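Local coordinates for protection of telomeres protein 1 (Schizosaccharomyces pombe, PDB 5USB), which binds single-stranded telomeric DNA to protect the 3' overhang of chromosome ends and regulates telomerase and telomere length, this chain being its second DNA-binding OB-fold domain, at residues L128-I131 with K132-R136; C77-Y80 with I81-G84. The protein carries 1 engineered substitution. All coordinates share one frame; numbering follows the deposited sequence. Where two conformers were deposited one is given.

In the fold
Both contacts are local ones in a single OB-fold domain, and they come one after the other along the chain. Contact 2 (77-84) lies in the loop that leaves helix 72-77 and runs into strand 86-90; contact 1 (128-136) lies on the C-terminal helix 129-138, packed against the outside of the barrel. Their centres are 20 Å apart and their nearest atoms about 8 Å, without touching. Both touch strand 14-26, Ile81 at Val21, Leu128 at Tyr18 and Lys135 at Gln20; contact 1 also touches strand 86-90. Neither contact reaches the bound nucleic acid, whose nearest atoms are about 6 Å from contact 2 and about 15 Å from contact 1.

Contact 1 of 2, residues L128-I131 with K132-R136; sequences LNEI and KSRKR
Glu130 and Arg134, one helical turn apart, both carry CG anti to their own carbonyl carbon (chi1 -75° in Arg134), and a bend at chi3 of Arg134 turns its guanidinium back over the preceding turn. There one N-H of Arg134 NH1 reaches Glu130 OE1 at 3.2 Å (152°) in a salt bridge. The oxygen is met from above the carboxylate plane, 50° out of it. Glu130 O lies 3.8 Å above the guanidinium plane, over its centre, while the same oxygen accepts the helical bond from Arg134 N at 2.8 Å. Arg134 NH2 comes within 3.9 Å of Ile131 CG1. Outside the turn, Arg134 NE binds Asp37 O. On another side of the helix, extended Lys132 runs past Leu128 O to NZ, which donates to a water at 3.0 Å; that water in turn donates to Asn129 OD1 at 2.6 Å. Lys132 NZ also binds Ser123 O. Leu128 and Ile131 are buried against Tyr86. The out-of-plane salt bridge is probably of modest strength, whereas bonds to the backbone oxygens of Asp37 and Ser123 tie the helix to the chain just after strands 31-36 and 117-121.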
loop_
_atom_site.group_PDB
_atom_site.type_symbol
_atom_site.label_atom_id
_atom_site.label_comp_id
_atom_site.label_asym_id
_atom_site.label_seq_id
_atom_site.Cartn_x
_atom_site.Cartn_y
_atom_site.Cartn_z
ATOM N N LEU A 128 -3.988 -7.973 -12.107
ATOM C CA LEU A 128 -3.655 -8.594 -10.831
ATOM C C LEU A 128 -3.004 -9.965 -10.987
ATOM O O LEU A 128 -2.679 -10.608 -9.983
ATOM C CB LEU A 128 -4.907 -8.718 -9.975
ATOM C CG LEU A 128 -5.743 -7.454 -9.819
ATOM C CD1 LEU A 128 -6.982 -7.787 -9.067
ATOM C CD2 LEU A 128 -4.966 -6.353 -9.110
ATOM N N ASN A 129 -2.824 -10.446 -12.213
ATOM C CA ASN A 129 -2.352 -11.819 -12.385
ATOM C C ASN A 129 -0.963 -12.025 -11.823
ATOM O O ASN A 129 -0.653 -13.119 -11.342
ATOM C CB ASN A 129 -2.343 -12.203 -13.864
ATOM C CG ASN A 129 -3.727 -12.478 -14.413
ATOM O OD1 ASN A 129 -4.702 -12.634 -13.678
ATOM N ND2 ASN A 129 -3.815 -12.528 -15.731
ATOM N N GLU A 130 -0.099 -11.012 -11.895
ATOM C CA GLU A 130 1.256 -11.177 -11.383
ATOM C C GLU A 130 1.293 -11.213 -9.870
ATOM O O GLU A 130 2.111 -11.930 -9.291
ATOM C CB GLU A 130 2.173 -10.065 -11.882
ATOM C CG GLU A 130 2.689 -10.308 -13.273
ATOM C CD GLU A 130 3.700 -9.263 -13.713
ATOM O OE1 GLU A 130 4.010 -8.325 -12.920
ATOM O OE2 GLU A 130 4.198 -9.400 -14.859
ATOM N N ILE A 131 0.473 -10.393 -9.208
ATOM C CA ILE A 131 0.401 -10.470 -7.750
ATOM C C ILE A 131 0.014 -11.867 -7.321
ATOM O O ILE A 131 0.600 -12.425 -6.396
ATOM C CB ILE A 131 -0.581 -9.427 -7.197
ATOM C CG1 ILE A 131 -0.013 -8.022 -7.338
ATOM C CG2 ILE A 131 -0.927 -9.740 -5.738
ATOM C CD1 ILE A 131 -1.056 -6.954 -7.211
ATOM N N LYS A 132 -1.033 -12.427 -7.946
ATOM C CA LYS A 132 -1.515 -13.750 -7.571
ATOM C C LYS A 132 -0.447 -14.791 -7.818
ATOM O O LYS A 132 -0.277 -15.731 -7.030
ATOM C CB LYS A 132 -2.771 -14.052 -8.375
ATOM C CG LYS A 132 -3.929 -13.181 -7.992
ATOM C CD LYS A 132 -5.125 -13.436 -8.861
ATOM C CE LYS A 132 -6.246 -12.515 -8.506
ATOM N NZ LYS A 132 -7.382 -12.770 -9.400
ATOM N N SER A 133 0.285 -14.623 -8.907
ATOM C CA SER A 133 1.342 -15.555 -9.263
ATOM C C SER A 133 2.514 -15.452 -8.303
ATOM O O SER A 133 3.048 -16.470 -7.856
ATOM C CB SER A 133 1.801 -15.289 -10.687
ATOM O OG SER A 133 2.748 -16.273 -11.042
ATOM N N ARG A 134 2.949 -14.230 -7.985
ATOM C CA ARG A 134 4.029 -14.068 -7.013
ATOM C C ARG A 134 3.614 -14.519 -5.613
ATOM O O ARG A 134 4.442 -15.049 -4.853
ATOM C CB ARG A 134 4.491 -12.611 -6.993
ATOM C CG ARG A 134 5.344 -12.236 -8.207
ATOM C CD ARG A 134 6.057 -10.939 -8.014
ATOM N NE ARG A 134 5.058 -9.904 -7.895
ATOM C CZ ARG A 134 4.637 -9.143 -8.890
ATOM N NH1 ARG A 134 5.160 -9.236 -10.129
ATOM N NH2 ARG A 134 3.699 -8.253 -8.630
ATOM N N LYS A 135 2.365 -14.281 -5.214
ATOM C CA LYS A 135 1.931 -14.783 -3.911
ATOM C C LYS A 135 2.204 -16.278 -3.813
ATOM O O LYS A 135 2.707 -16.760 -2.796
ATOM C CB LYS A 135 0.447 -14.474 -3.651
ATOM C CG LYS A 135 -0.014 -14.883 -2.272
ATOM C CD LYS A 135 -1.405 -14.408 -2.001
ATOM C CE LYS A 135 -1.973 -15.049 -0.742
ATOM N NZ LYS A 135 -0.958 -15.091 0.341
ATOM N N ARG A 136 1.911 -17.037 -4.860
ATOM C CA ARG A 136 2.114 -18.484 -4.831
ATOM C C ARG A 136 3.581 -18.798 -4.659
ATOM O O ARG A 136 3.966 -19.655 -3.847
ATOM C CB ARG A 136 1.615 -19.101 -6.135
ATOM C CG ARG A 136 0.148 -18.926 -6.426
ATOM C CD ARG A 136 -0.268 -19.635 -7.756
ATOM N NE ARG A 136 0.361 -20.954 -7.865
ATOM C CZ ARG A 136 -0.035 -22.039 -7.195
ATOM N NH1 ARG A 136 -1.082 -21.980 -6.371
ATOM N NH2 ARG A 136 0.617 -23.191 -7.341
HETATM O O HOH W 1 -6.472 -11.628 -11.992
#

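Contact 2 of 2, residues C77-Y80 with I81-G84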
loop_
_atom_site.group_PDB
_atom_site.type_symbol
_atom_site.label_atom_id
_atom_site.label_comp_id
_atom_site.label_asym_id
_atom_site.label_seq_id
_atom_site.Cartn_x
_atom_site.Cartn_y
_atom_site.Cartn_z
ATOM N N CYS A 77 -12.172 5.838 2.043
ATOM C CA CYS A 77 -11.711 4.462 2.106
ATOM C C CYS A 77 -12.010 3.732 3.408
ATOM O O CYS A 77 -12.002 2.496 3.402
ATOM C CB CYS A 77 -10.213 4.435 1.896
ATOM S SG CYS A 77 -9.696 4.771 0.199
ATOM N N ARG A 78 -12.242 4.446 4.507
ATOM C CA ARG A 78 -12.136 3.848 5.842
ATOM C C ARG A 78 -13.173 2.763 6.094
ATOM O O ARG A 78 -12.939 1.861 6.921
ATOM C CB ARG A 78 -12.250 4.935 6.914
ATOM C CG ARG A 78 -13.654 5.568 7.138
ATOM C CD ARG A 78 -13.697 6.186 8.551
ATOM N NE ARG A 78 -12.340 6.557 8.885
ATOM C CZ ARG A 78 -11.769 6.532 10.081
ATOM N NH1 ARG A 78 -12.408 6.182 11.211
ATOM N NH2 ARG A 78 -10.503 6.868 10.108
ATOM N N ASN A 79 -14.328 2.844 5.450
ATOM C CA ASN A 79 -15.348 1.814 5.607
ATOM C C ASN A 79 -15.649 1.155 4.271
ATOM O O ASN A 79 -16.775 0.706 4.019
ATOM C CB ASN A 79 -16.609 2.403 6.223
ATOM C CG ASN A 79 -17.398 1.384 6.994
ATOM O OD1 ASN A 79 -16.969 0.238 7.133
ATOM N ND2 ASN A 79 -18.567 1.788 7.492
ATOM N N TYR A 80 -14.646 1.107 3.406
ATOM C CA TYR A 80 -14.787 0.629 2.043
ATOM C C TYR A 80 -13.678 -0.346 1.654
ATOM O O TYR A 80 -13.979 -1.486 1.285
ATOM C CB TYR A 80 -14.838 1.840 1.105
ATOM C CG TYR A 80 -14.910 1.512 -0.340
ATOM C CD1 TYR A 80 -15.799 0.556 -0.834
ATOM C CD2 TYR A 80 -14.122 2.184 -1.243
ATOM C CE1 TYR A 80 -15.855 0.260 -2.180
ATOM C CE2 TYR A 80 -14.179 1.880 -2.592
ATOM C CZ TYR A 80 -15.057 0.944 -3.045
ATOM O OH TYR A 80 -15.118 0.676 -4.385
ATOM N N ILE A 81 -12.410 0.083 1.704
ATOM C CA ILE A 81 -11.288 -0.797 1.389
ATOM C C ILE A 81 -11.078 -1.755 2.553
ATOM O O ILE A 81 -10.947 -1.334 3.711
ATOM C CB ILE A 81 -10.010 0.011 1.115
ATOM C CG1 ILE A 81 -10.203 1.003 0.014
ATOM C CG2 ILE A 81 -8.825 -0.934 0.797
ATOM C CD1 ILE A 81 -10.548 0.391 -1.324
ATOM N N LYS A 82 -11.030 -3.045 2.249
ATOM C CA LYS A 82 -10.969 -4.090 3.269
ATOM C C LYS A 82 -9.738 -4.944 3.045
ATOM O O LYS A 82 -9.212 -5.052 1.936
ATOM C CB LYS A 82 -12.174 -5.047 3.244
ATOM C CG LYS A 82 -13.577 -4.415 3.300
ATOM C CD LYS A 82 -13.804 -3.639 4.555
ATOM C CE LYS A 82 -15.144 -2.902 4.511
ATOM N NZ LYS A 82 -15.254 -1.955 5.659
ATOM N N GLU A 83 -9.309 -5.600 4.111
ATOM C CA GLU A 83 -8.244 -6.575 4.007
ATOM C C GLU A 83 -8.591 -7.638 2.964
ATOM O O GLU A 83 -9.709 -8.171 2.959
ATOM C CB GLU A 83 -8.006 -7.209 5.388
ATOM C CG GLU A 83 -7.478 -6.163 6.347
ATOM C CD GLU A 83 -7.184 -6.623 7.759
ATOM O OE1 GLU A 83 -6.644 -5.795 8.548
ATOM O OE2 GLU A 83 -7.460 -7.802 8.080
ATOM N N GLY A 84 -7.628 -7.941 2.113
ATOM C CA GLY A 84 -7.787 -8.894 1.025
ATOM C C GLY A 84 -8.212 -8.272 -0.287
ATOM O O GLY A 84 -8.024 -8.893 -1.356
HETATM O O HOH W 2 -12.478 -0.690 5.875
#
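Ile81 N closes the backbone turn by donating to Cys77 O at 3.0 Å. The same carbonyl also accepts from Tyr80 N, at 3.0 Å, so two successive amides converge on one oxygen where helix 72-77 runs out.

Polar side-chain and water contacts lie on another side of the turn. Lys82 folds back at chi2 (-61°), which carries its aliphatic chain past Tyr80 O, with CG 3.6 Å from that oxygen, and sets NZ beside Asn79. There NZ makes a weak hydrogen bond of 3.2 Å to Asn79 OD1, the two side chains crossing at a slant. Lys82 NZ also donates to a water at 3.1 Å. That water gives its own hydrogens to Arg78 O and, at 2.7 Å, to Ile81 O, so one molecule joins both limbs of the turn. Tyr80 O accepts a hydrogen bond from Lys120 NZ.

Apolar contacts are made by the buried branch of Ile81. Its CG1 lies 3.8 Å from Cys77 SG, and the terminal CD1 lies 4.0 Å from Tyr80 CD2, at the CD2-CE2 side of the ring. Tyr80 CG is anti to the backbone N (chi1 177°), which swings the ring to the side of CD1. Lys120 makes a cation-pi contact with this ring, and Tyr76 meets it with the planes about 50° apart. Ile81 also rests on Val21 and Leu33, and Cys77 on Phe31 and Ile118, joining the turn to the strands.

A helix between the third barrel strand, here 65-69, and the next, 86-90, is the standard place for the helix of an OB fold; this turn is its exit, with buried Cys77 and Ile81 facing the barrel and Asn79 and Lys82 on the exposed side.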